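Local coordinates for tryptophanyl-tRNA synthetase (PDB 3HV0), which probably charges tRNA(Trp) with L-tryptophan at the expense of ATP, this chain being the C-terminal, class I synthetase portion of a longer protein, at residues M35-R38 and M39-T43; T99-L102 and Q103-K107; N125-L128 and E129-H132; A135-N138 and M139-I142; F153-N157 and L158-A162. All blocks are in the same frame, centred on the assembly; numbering follows the deposited sequence.

Interaction 1 of 5, residues M35-R38 and M39-T43; sequences MIER and MERLT
E37 and R41, one turn apart on helix 33-43, form an i to i+4 salt bridge on the surface of the helix. The acid comes first and the base four residues later, a spacing that sets both side chains on the same side of the helix. OE2 of E37 lies 3.0 Å from NH1 of R41, while OE1 faces the second amino nitrogen, NH2, at 3.3 Å. The two flat groups are turned 32° against each other. E37 keeps an extended chain with CG anti to the backbone N (chi1 -172°), and this CG sits over the centre of the guanidinium, 3.7 Å from R41 CZ. R41 must fold back to accept this, bending at chi2 and chi3. It also touches a crystal neighbour, so its pose in solution could differ.

Beneath the pair runs the helical backbone, where R41 N donates to E37 O at 3.0 Å and E40 N gives I36 O an almost linear bond (171°). The bond from L42 N to R38 O at the end of this segment is weak.

Farther out, R38 suits a junction between helices: its long, largely extended chain carries the guanidinium to D67 and E70 of helix 62-70. M39, flexible and apolar, packs into the seam with F62, L66 and helix 93-106. E40 holds the following loop, its OE2 accepting the backbone N-H of A47, while its CG rests 3.6 Å from the carbonyl oxygen of I36.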
# COMPACT_ATOMS: atom_id res chain seq x y z
N MET A 35 23.85 28.04 -14.50
CA MET A 35 23.68 26.78 -13.78
C MET A 35 24.59 25.67 -14.32
O MET A 35 25.14 24.90 -13.53
CB MET A 35 22.24 26.29 -13.86
CG MET A 35 21.44 26.53 -12.63
SD MET A 35 19.77 25.94 -12.92
CE MET A 35 19.03 27.47 -13.53
N ILE A 36 24.73 25.59 -15.64
CA ILE A 36 25.51 24.51 -16.27
C ILE A 36 27.00 24.74 -16.07
O ILE A 36 27.73 23.83 -15.69
CB ILE A 36 25.20 24.36 -17.77
CG1 ILE A 36 23.75 23.93 -17.97
CG2 ILE A 36 26.13 23.33 -18.40
CD1 ILE A 36 23.27 24.09 -19.40
N GLU A 37 27.44 25.96 -16.34
CA GLU A 37 28.81 26.35 -16.05
C GLU A 37 29.10 26.09 -14.57
O GLU A 37 30.16 25.57 -14.23
CB GLU A 37 29.07 27.82 -16.42
CG GLU A 37 30.53 28.24 -16.34
CD GLU A 37 30.75 29.75 -16.51
OE1 GLU A 37 29.83 30.55 -16.20
OE2 GLU A 37 31.85 30.14 -16.94
N ARG A 38 28.13 26.41 -13.69
CA ARG A 38 28.34 26.33 -12.23
C ARG A 38 28.68 24.91 -11.82
O ARG A 38 29.50 24.69 -10.93
CB ARG A 38 27.13 26.87 -11.45
CG ARG A 38 27.20 26.73 -9.90
CD ARG A 38 26.42 27.84 -9.15
NE ARG A 38 25.88 27.42 -7.86
CZ ARG A 38 24.59 27.14 -7.63
NH1 ARG A 38 23.67 27.24 -8.59
NH2 ARG A 38 24.20 26.75 -6.41
N MET A 39 28.08 23.96 -12.53
CA MET A 39 28.31 22.54 -12.32
C MET A 39 29.68 22.06 -12.80
O MET A 39 30.43 21.49 -12.01
CB MET A 39 27.20 21.75 -13.03
CG MET A 39 27.55 20.32 -13.32
SD MET A 39 26.05 19.36 -13.31
CE MET A 39 26.78 17.73 -13.20
N GLU A 40 29.97 22.25 -14.09
CA GLU A 40 31.26 21.84 -14.67
C GLU A 40 32.41 22.35 -13.81
O GLU A 40 33.40 21.65 -13.60
CB GLU A 40 31.44 22.42 -16.08
CG GLU A 40 30.45 21.93 -17.15
CD GLU A 40 30.85 22.37 -18.56
OE1 GLU A 40 31.64 23.33 -18.69
OE2 GLU A 40 30.39 21.76 -19.55
N ARG A 41 32.26 23.58 -13.33
CA ARG A 41 33.20 24.22 -12.39
C ARG A 41 33.41 23.34 -11.16
O ARG A 41 34.53 23.16 -10.69
CB ARG A 41 32.61 25.56 -11.92
CG ARG A 41 33.58 26.65 -11.62
CD ARG A 41 33.50 27.76 -12.66
NE ARG A 41 32.29 28.57 -12.54
CZ ARG A 41 32.03 29.68 -13.24
NH1 ARG A 41 32.91 30.14 -14.13
NH2 ARG A 41 30.89 30.33 -13.04
N LEU A 42 32.30 22.79 -10.67
CA LEU A 42 32.21 22.12 -9.38
C LEU A 42 32.50 20.61 -9.40
O LEU A 42 32.56 19.99 -8.34
CB LEU A 42 30.80 22.33 -8.82
CG LEU A 42 30.61 22.45 -7.31
CD1 LEU A 42 31.48 23.59 -6.73
CD2 LEU A 42 29.15 22.68 -7.03
N THR A 43 32.63 20.00 -10.59
CA THR A 43 32.92 18.56 -10.68
C THR A 43 34.17 18.19 -11.46
O THR A 43 34.61 17.04 -11.38
CB THR A 43 31.75 17.80 -11.31
OG1 THR A 43 31.60 18.19 -12.68
CG2 THR A 43 30.46 18.09 -10.55

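Interaction 2 of 5, residues T99-L102 and Q103-K107; sequences TKYL and QDTFK
Y101 and T105 meet on the packed side of helix 93-106, the crossover helix of a beta-alpha-beta unit in the Rossmann-like core of a class I synthetase. T105 OG1 stands over one face of the tyrosine ring, offset toward its rim and 3.1 Å from Y101 CE1. The same hydroxyl is 2.8 Å from Y101 O, but Q45 OE1 competes for its single proton. A threonine suits this place because its hydroxyl can turn back to the helix or outward, while CG2 packs against M39 and T43 of helix 33-43.

Next to it, L102 and F106 lie side by side. Methyl CD2 of L102 meets the phenyl edge in the ring plane, 3.9 Å from F106 CE1. F106 also makes edge-to-face contacts with Y69 and F75.

The more open flank carries K100 and D104. The lysine bends at chi2 and chi4 to bring its ammonium to the carboxylate, where NZ reaches OD1 on the syn lone pair at 2.7 Å; its bond to OD2 is weak, at 3.1 Å. G146 O shares the ammonium.

A charged pair thus occupies the partly exposed side and an apolar one the buried side. With D104 OD1 and G146 O both accepting from NZ, K100 probably stays protonated, and its positive charge probably favours the ionised form of D104.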
# COMPACT_ATOMS: atom_id res chain seq x y z
N THR A 99 21.34 9.93 -15.76
CA THR A 99 21.59 9.62 -14.37
C THR A 99 22.95 8.96 -14.10
O THR A 99 23.58 9.19 -13.07
CB THR A 99 20.54 8.65 -13.86
OG1 THR A 99 19.23 9.20 -14.09
CG2 THR A 99 20.79 8.38 -12.36
N LYS A 100 23.39 8.09 -15.00
CA LYS A 100 24.71 7.47 -14.87
C LYS A 100 25.75 8.58 -14.90
O LYS A 100 26.65 8.62 -14.08
CB LYS A 100 24.96 6.46 -16.01
CG LYS A 100 26.08 5.45 -15.78
CD LYS A 100 27.34 5.82 -16.55
CE LYS A 100 28.53 4.87 -16.26
NZ LYS A 100 28.86 4.78 -14.80
N TYR A 101 25.59 9.50 -15.84
CA TYR A 101 26.50 10.63 -15.96
C TYR A 101 26.48 11.44 -14.64
O TYR A 101 27.54 11.85 -14.14
CB TYR A 101 26.13 11.53 -17.15
CG TYR A 101 26.61 12.93 -16.97
CD1 TYR A 101 27.95 13.26 -17.19
CD2 TYR A 101 25.75 13.93 -16.53
CE1 TYR A 101 28.41 14.56 -17.01
CE2 TYR A 101 26.20 15.23 -16.33
CZ TYR A 101 27.54 15.54 -16.57
OH TYR A 101 27.98 16.82 -16.40
N LEU A 102 25.29 11.65 -14.09
CA LEU A 102 25.18 12.38 -12.83
C LEU A 102 25.81 11.60 -11.67
O LEU A 102 26.36 12.18 -10.74
CB LEU A 102 23.73 12.70 -12.51
CG LEU A 102 23.00 13.69 -13.41
CD1 LEU A 102 21.50 13.60 -13.09
CD2 LEU A 102 23.53 15.09 -13.24
N GLN A 103 25.72 10.27 -11.72
CA GLN A 103 26.30 9.44 -10.69
C GLN A 103 27.81 9.46 -10.81
O GLN A 103 28.50 9.48 -9.82
CB GLN A 103 25.78 8.00 -10.78
CG GLN A 103 26.18 7.12 -9.59
CD GLN A 103 25.76 5.67 -9.74
OE1 GLN A 103 26.07 5.03 -10.75
NE2 GLN A 103 25.07 5.14 -8.74
N ASP A 104 28.33 9.46 -12.03
CA ASP A 104 29.76 9.49 -12.26
C ASP A 104 30.33 10.85 -11.89
O ASP A 104 31.48 10.95 -11.45
CB ASP A 104 30.08 9.23 -13.74
CG ASP A 104 29.63 7.87 -14.20
OD1 ASP A 104 29.31 6.99 -13.37
OD2 ASP A 104 29.59 7.68 -15.43
N THR A 105 29.54 11.90 -12.09
CA THR A 105 30.02 13.27 -11.94
C THR A 105 29.98 13.67 -10.49
O THR A 105 30.95 14.22 -9.99
CB THR A 105 29.18 14.25 -12.77
OG1 THR A 105 29.40 14.00 -14.16
CG2 THR A 105 29.58 15.68 -12.48
N PHE A 106 28.87 13.37 -9.79
CA PHE A 106 28.73 13.73 -8.37
C PHE A 106 29.20 12.64 -7.41
O PHE A 106 29.47 12.93 -6.25
CB PHE A 106 27.29 14.14 -8.05
CG PHE A 106 26.88 15.43 -8.69
CD1 PHE A 106 25.99 15.44 -9.74
CD2 PHE A 106 27.43 16.62 -8.27
CE1 PHE A 106 25.62 16.63 -10.34
CE2 PHE A 106 27.07 17.83 -8.87
CZ PHE A 106 26.17 17.83 -9.92
N LYS A 107 29.29 11.41 -7.91
CA LYS A 107 29.72 10.26 -7.11
C LYS A 107 28.73 10.02 -5.95
O LYS A 107 29.13 9.80 -4.81
CB LYS A 107 31.15 10.48 -6.59
CG LYS A 107 32.07 9.27 -6.75
CD LYS A 107 32.83 8.88 -5.44
CE LYS A 107 34.29 9.39 -5.39
NZ LYS A 107 34.47 10.63 -4.59

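Interaction 3 of 5, residues N125-L128 and E129-H132; sequences NLTL and EETH
At T127 the first torsion of 62° places OG1 between the backbone N and the carbonyl carbon, so that the hydroxyl faces the start of helix 128-143; at E130 a chi1 of -68° and an otherwise extended chain send the carboxylate back toward T127. The two side chains thereby meet. The threonine hydroxyl donates to E130 OE1 over 3.0 Å, approaching the carboxylate on its anti side and 33° out of its plane. As acceptor, T127 OG1 receives a weak bond from E130 N at 3.4 Å. The glutamate replies with a similarly weak link, T127 N to OE1 at 3.4 Å.

A second threonine, T131, completes this first turn. T131 OG1 donates to T127 O across only 2.6 Å, coming from above the carbonyl plane, and T131 N reaches the same oxygen at 3.0 Å. Two donors therefore grip T127 O, and the buried hydroxyl of T131 is satisfied within the helix. Threonine fits both sites: at the cap its short side chain holds a hydroxyl close enough to the backbone both to accept from E130 N and to donate to E130 OE1; inside, its hydroxyl is spent on the backbone while the side chain as a whole packs on F120 of helix 116-122.

L128 serves a different purpose, its buried side chain packing on F120 and on P166 of the second subunit. H132 N follows with a bond of 2.8 Å to L128 O, and its ring meets that of Y136.

With T127 as N-cap and E130 three residues on, this is a capping box, the classic reciprocal start of an alpha-helix.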
# COMPACT_ATOMS: atom_id res chain seq x y z
N ASN A 125 -4.86 -4.78 -19.62
CA ASN A 125 -4.27 -5.94 -20.28
C ASN A 125 -2.98 -6.42 -19.60
O ASN A 125 -2.08 -6.91 -20.27
CB ASN A 125 -3.97 -5.59 -21.76
CG ASN A 125 -2.93 -4.45 -21.90
OD1 ASN A 125 -2.88 -3.53 -21.08
ND2 ASN A 125 -2.11 -4.52 -22.95
N LEU A 126 -2.88 -6.30 -18.29
CA LEU A 126 -1.68 -6.74 -17.57
C LEU A 126 -2.00 -7.48 -16.27
O LEU A 126 -3.06 -7.31 -15.68
CB LEU A 126 -0.73 -5.55 -17.29
CG LEU A 126 0.01 -4.97 -18.50
CD1 LEU A 126 0.96 -3.85 -18.08
CD2 LEU A 126 0.75 -6.06 -19.26
N THR A 127 -1.04 -8.30 -15.84
CA THR A 127 -1.10 -9.01 -14.58
C THR A 127 0.21 -8.79 -13.82
O THR A 127 1.19 -8.37 -14.38
CB THR A 127 -1.24 -10.48 -14.82
OG1 THR A 127 -0.08 -10.94 -15.53
CG2 THR A 127 -2.48 -10.74 -15.62
N LEU A 128 0.20 -9.11 -12.54
CA LEU A 128 1.35 -8.86 -11.69
C LEU A 128 2.45 -9.84 -11.99
O LEU A 128 3.63 -9.50 -11.86
CB LEU A 128 0.96 -8.93 -10.21
CG LEU A 128 0.21 -7.71 -9.68
CD1 LEU A 128 -0.07 -7.94 -8.20
CD2 LEU A 128 1.00 -6.45 -9.91
N GLU A 129 2.07 -11.05 -12.40
CA GLU A 129 3.06 -12.04 -12.83
C GLU A 129 3.90 -11.52 -14.00
O GLU A 129 5.13 -11.64 -13.99
CB GLU A 129 2.40 -13.35 -13.23
CG GLU A 129 3.38 -14.51 -13.30
CD GLU A 129 2.83 -15.69 -14.06
OE1 GLU A 129 1.61 -15.93 -13.97
OE2 GLU A 129 3.63 -16.37 -14.75
N GLU A 130 3.23 -10.95 -15.00
CA GLU A 130 3.91 -10.41 -16.17
C GLU A 130 4.74 -9.18 -15.83
O GLU A 130 5.87 -9.03 -16.29
CB GLU A 130 2.90 -10.06 -17.25
CG GLU A 130 2.21 -11.30 -17.88
CD GLU A 130 1.07 -10.93 -18.80
OE1 GLU A 130 0.17 -10.18 -18.39
OE2 GLU A 130 1.08 -11.39 -19.94
N THR A 131 4.14 -8.30 -15.03
CA THR A 131 4.76 -7.06 -14.62
C THR A 131 5.99 -7.30 -13.75
O THR A 131 6.96 -6.54 -13.80
CB THR A 131 3.78 -6.17 -13.83
OG1 THR A 131 2.52 -6.13 -14.51
CG2 THR A 131 4.29 -4.79 -13.83
N HIS A 132 5.93 -8.36 -12.97
CA HIS A 132 7.02 -8.69 -12.08
C HIS A 132 8.18 -9.21 -12.90
O HIS A 132 9.30 -8.74 -12.72
CB HIS A 132 6.57 -9.71 -11.03
CG HIS A 132 7.58 -9.99 -9.97
ND1 HIS A 132 7.99 -9.04 -9.06
CD2 HIS A 132 8.29 -11.11 -9.69
CE1 HIS A 132 8.90 -9.56 -8.26
NE2 HIS A 132 9.11 -10.81 -8.62

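Interaction 4 of 5, residues A135-N138 and M139-I142; sequences AYEN and MKDI
A Met-aromatic contact marks the middle of helix 128-143, where Y136 and M139 stand three residues apart. The methionine sulfur lies over the centre of the tyrosine ring, with SD 4.2 Å from the centroid of Y136 and only 7° off the ring normal. In M139, CG lies anti to the carbonyl carbon (chi1 -67°) and the chain runs on extended at chi2, which sets SD over the ring; the bend at chi3 then directs only the terminal methyl CE. CG meanwhile presses on the backbone at 3.3 Å from A135 O. Methionine is apt here: the polarisable sulfur meets the ring face, while the same flexible side chain packs on L114, I154 and I374. The phenol, for its part, reaches out to E159 through OH.

The other flank is charged. E137 and K140 run alongside each other, so that OE1 of the glutamate rests 3.5 Å from CD of the lysine, and the salt bridge to NZ is long, at 3.9 Å. E137 OE1 has a stronger partner in R366, whose guanidinium also pairs with D141 OD2. These two carboxylates stand 6.5 Å apart, E137 OE1 to D141 OD2, and the shared arginine presumably offsets their like charges.

N138 looks toward the sheet side of the helix, its OD1 accepting from R81 NE and its ND2 donating to S85 O. I142, one turn on, is packed on I112, L114 and I154; its backbone N donates to N138 O at 2.9 Å, in the carbonyl plane, and CG1 of I142 approaches that same oxygen at 3.3 Å.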
# COMPACT_ATOMS: atom_id res chain seq x y z
N ALA A 135 9.65 -6.53 -14.97
CA ALA A 135 10.49 -5.76 -14.06
C ALA A 135 11.90 -6.32 -14.00
O ALA A 135 12.86 -5.56 -14.11
CB ALA A 135 9.90 -5.74 -12.68
N TYR A 136 12.03 -7.63 -13.85
CA TYR A 136 13.37 -8.22 -13.68
C TYR A 136 14.20 -8.17 -14.95
O TYR A 136 15.41 -7.95 -14.88
CB TYR A 136 13.33 -9.61 -13.02
CG TYR A 136 13.53 -9.46 -11.53
CD1 TYR A 136 14.73 -9.84 -10.91
CD2 TYR A 136 12.56 -8.85 -10.75
CE1 TYR A 136 14.91 -9.65 -9.52
CE2 TYR A 136 12.72 -8.67 -9.38
CZ TYR A 136 13.89 -9.05 -8.78
OH TYR A 136 13.99 -8.83 -7.42
N GLU A 137 13.56 -8.35 -16.10
CA GLU A 137 14.28 -8.21 -17.36
C GLU A 137 14.70 -6.77 -17.56
O GLU A 137 15.84 -6.49 -17.94
CB GLU A 137 13.43 -8.68 -18.53
CG GLU A 137 13.12 -10.17 -18.51
CD GLU A 137 14.35 -11.02 -18.59
OE1 GLU A 137 15.35 -10.58 -19.17
OE2 GLU A 137 14.33 -12.15 -18.06
N ASN A 138 13.77 -5.86 -17.29
CA ASN A 138 14.06 -4.42 -17.32
C ASN A 138 15.27 -4.01 -16.46
O ASN A 138 16.05 -3.17 -16.89
CB ASN A 138 12.84 -3.62 -16.88
CG ASN A 138 11.76 -3.54 -17.96
OD1 ASN A 138 10.87 -2.70 -17.87
ND2 ASN A 138 11.83 -4.40 -18.99
N MET A 139 15.43 -4.62 -15.28
CA MET A 139 16.61 -4.37 -14.43
C MET A 139 17.92 -4.65 -15.15
O MET A 139 18.88 -3.91 -14.98
CB MET A 139 16.61 -5.23 -13.17
CG MET A 139 15.51 -4.92 -12.20
SD MET A 139 15.77 -5.61 -10.55
CE MET A 139 17.56 -5.48 -10.44
N LYS A 140 17.94 -5.73 -15.92
CA LYS A 140 19.11 -6.10 -16.70
C LYS A 140 19.48 -5.00 -17.71
O LYS A 140 20.66 -4.63 -17.86
CB LYS A 140 18.89 -7.42 -17.45
CG LYS A 140 18.70 -8.63 -16.56
CD LYS A 140 18.30 -9.87 -17.35
CE LYS A 140 18.59 -11.14 -16.54
NZ LYS A 140 18.10 -12.40 -17.18
N ASP A 141 18.47 -4.49 -18.41
CA ASP A 141 18.69 -3.37 -19.32
C ASP A 141 19.18 -2.16 -18.53
O ASP A 141 20.00 -1.40 -19.01
CB ASP A 141 17.39 -2.95 -20.01
CG ASP A 141 16.80 -4.03 -20.89
OD1 ASP A 141 15.56 -3.99 -21.10
OD2 ASP A 141 17.55 -4.89 -21.38
N ILE A 142 18.63 -1.97 -17.33
CA ILE A 142 19.00 -0.81 -16.52
C ILE A 142 20.45 -0.95 -16.07
O ILE A 142 21.23 -0.01 -16.24
CB ILE A 142 18.03 -0.58 -15.35
CG1 ILE A 142 16.70 -0.06 -15.89
CG2 ILE A 142 18.62 0.42 -14.34
CD1 ILE A 142 15.57 -0.06 -14.91

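Interaction 5 of 5, residues F153-N157 and L158-A162; sequences FIFTN and LEYIA
Strand 152-156, at the edge of the Rossmann-like sheet, gives way directly to helix 157-174, the two short segments running at 103° to one another with T156 as the N-cap. This sharp turn swings Y160 back against F153 and F155, and the three rings form an aromatic cluster. F153 points its edge at one face of Y160, a T-shaped pair with centroids 5.2 Å apart and planes at 66°. Its CZ touches Y160 CE1 at 3.8 Å. F155 meets the tyrosine obliquely, and the nearest atoms are its CD2 and Y160 CB, at 3.5 Å. Y160 has CG anti to the backbone N (chi1 -165°), which lays the ring back along the strand, and its OH bonds to S209 O. A tyrosine thus serves both needs, an aromatic ring to pack against both phenylalanines and a polar end for the carbonyl of S209.

The cap itself is T156 OG1, which accepts weakly from E159 N at 3.2 Å; the same N-H also goes to the backbone oxygen T156 O at 3.0 Å, with the donor well above the carbonyl plane. E159 also bonds through its carboxylate to Y136 of helix 128-143.

N157 is buried next to the cap, and its amide is satisfied by Q113 on the oxygen and D117 on the nitrogen. Beyond, the helix faces the dimer partner: L158 packs on Y165 of the second subunit and I161 on its A162. A water bound to this turn takes the N-H of T156, at 2.9 Å from that nitrogen.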
# COMPACT_ATOMS: atom_id res chain seq x y z
N PHE A 153 21.02 1.25 -5.73
CA PHE A 153 20.04 0.34 -5.16
C PHE A 153 18.81 0.30 -6.04
O PHE A 153 18.12 1.29 -6.22
CB PHE A 153 19.69 0.75 -3.71
CG PHE A 153 18.52 -0.01 -3.15
CD1 PHE A 153 18.56 -1.39 -3.09
CD2 PHE A 153 17.38 0.64 -2.72
CE1 PHE A 153 17.47 -2.10 -2.60
CE2 PHE A 153 16.29 -0.08 -2.21
CZ PHE A 153 16.35 -1.45 -2.16
N ILE A 154 18.54 -0.87 -6.62
CA ILE A 154 17.39 -1.05 -7.51
C ILE A 154 16.39 -1.95 -6.79
O ILE A 154 16.79 -2.81 -6.00
CB ILE A 154 17.82 -1.68 -8.85
CG1 ILE A 154 19.07 -0.95 -9.39
CG2 ILE A 154 16.64 -1.69 -9.86
CD1 ILE A 154 19.55 -1.40 -10.79
N PHE A 155 15.10 -1.73 -7.04
CA PHE A 155 14.06 -2.49 -6.38
C PHE A 155 12.72 -2.42 -7.11
O PHE A 155 12.40 -1.43 -7.79
CB PHE A 155 13.88 -1.97 -4.94
CG PHE A 155 13.38 -0.54 -4.86
CD1 PHE A 155 14.27 0.53 -4.84
CD2 PHE A 155 12.01 -0.28 -4.81
CE1 PHE A 155 13.80 1.82 -4.77
CE2 PHE A 155 11.54 1.01 -4.75
CZ PHE A 155 12.45 2.07 -4.73
N THR A 156 11.91 -3.46 -6.93
CA THR A 156 10.54 -3.44 -7.41
C THR A 156 9.61 -3.07 -6.26
O THR A 156 9.88 -3.40 -5.10
CB THR A 156 10.08 -4.81 -7.97
OG1 THR A 156 9.70 -5.69 -6.90
CG2 THR A 156 11.15 -5.43 -8.87
N ASN A 157 8.50 -2.41 -6.57
CA ASN A 157 7.54 -2.08 -5.54
C ASN A 157 6.98 -3.32 -4.84
O ASN A 157 6.75 -3.30 -3.65
CB ASN A 157 6.42 -1.20 -6.09
CG ASN A 157 6.83 0.22 -6.28
OD1 ASN A 157 7.78 0.70 -5.69
ND2 ASN A 157 6.11 0.93 -7.14
N LEU A 158 6.77 -4.41 -5.56
CA LEU A 158 6.24 -5.60 -4.91
C LEU A 158 7.19 -6.13 -3.83
O LEU A 158 6.77 -6.80 -2.89
CB LEU A 158 5.88 -6.70 -5.93
CG LEU A 158 4.50 -6.54 -6.62
CD1 LEU A 158 4.01 -7.85 -7.22
CD2 LEU A 158 3.45 -6.05 -5.69
N GLU A 159 8.48 -5.84 -3.98
CA GLU A 159 9.44 -6.39 -3.04
C GLU A 159 9.89 -5.46 -1.95
O GLU A 159 10.34 -5.93 -0.93
CB GLU A 159 10.60 -7.00 -3.80
CG GLU A 159 10.23 -8.38 -4.29
CD GLU A 159 11.25 -8.98 -5.20
OE1 GLU A 159 12.22 -8.29 -5.56
OE2 GLU A 159 11.06 -10.16 -5.55
N TYR A 160 9.72 -4.15 -2.15
CA TYR A 160 10.21 -3.12 -1.22
C TYR A 160 9.09 -2.31 -0.61
O TYR A 160 9.35 -1.34 0.10
CB TYR A 160 11.18 -2.19 -1.96
CG TYR A 160 12.03 -1.30 -1.07
CD1 TYR A 160 13.00 -1.83 -0.24
CD2 TYR A 160 11.89 0.08 -1.10
CE1 TYR A 160 13.78 -1.02 0.57
CE2 TYR A 160 12.64 0.89 -0.30
CZ TYR A 160 13.60 0.34 0.53
OH TYR A 160 14.37 1.16 1.33
N ILE A 161 7.85 -2.72 -0.86
CA ILE A 161 6.68 -1.96 -0.45
C ILE A 161 6.64 -1.67 1.06
O ILE A 161 6.25 -0.58 1.47
CB ILE A 161 5.35 -2.66 -0.91
CG1 ILE A 161 4.15 -1.77 -0.57
CG2 ILE A 161 5.18 -4.03 -0.30
CD1 ILE A 161 4.16 -0.47 -1.31
N ALA A 162 7.04 -2.64 1.87
CA ALA A 162 7.00 -2.51 3.31
C ALA A 162 7.91 -1.43 3.80
O ALA A 162 7.56 -0.71 4.72
CB ALA A 162 7.38 -3.83 3.97
O HOH W 1 12.92 -5.98 -5.83

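The five contacts are local and follow one another in series along the chain; none nests in or crosses another. Interactions 1 to 4 each span about one helical turn, and interaction 5 closes the bend from strand to helix. Interactions 1 and 2 lie on helices 33-43 and 93-106, which pack together where M39 and T43 meet Y101, T105 and F106. On the far side of the chain's centre from interaction 1, interaction 3 starts helix 128-143 and interaction 4 continues along it. The chain then returns through strand 152-156, an outermost strand of the sheet, into interaction 5. There H132 and L128 touch E159 and L158, and A135, Y136 and M139 pack on T156 and I154. Interactions 3 and 5 both reach the second subunit.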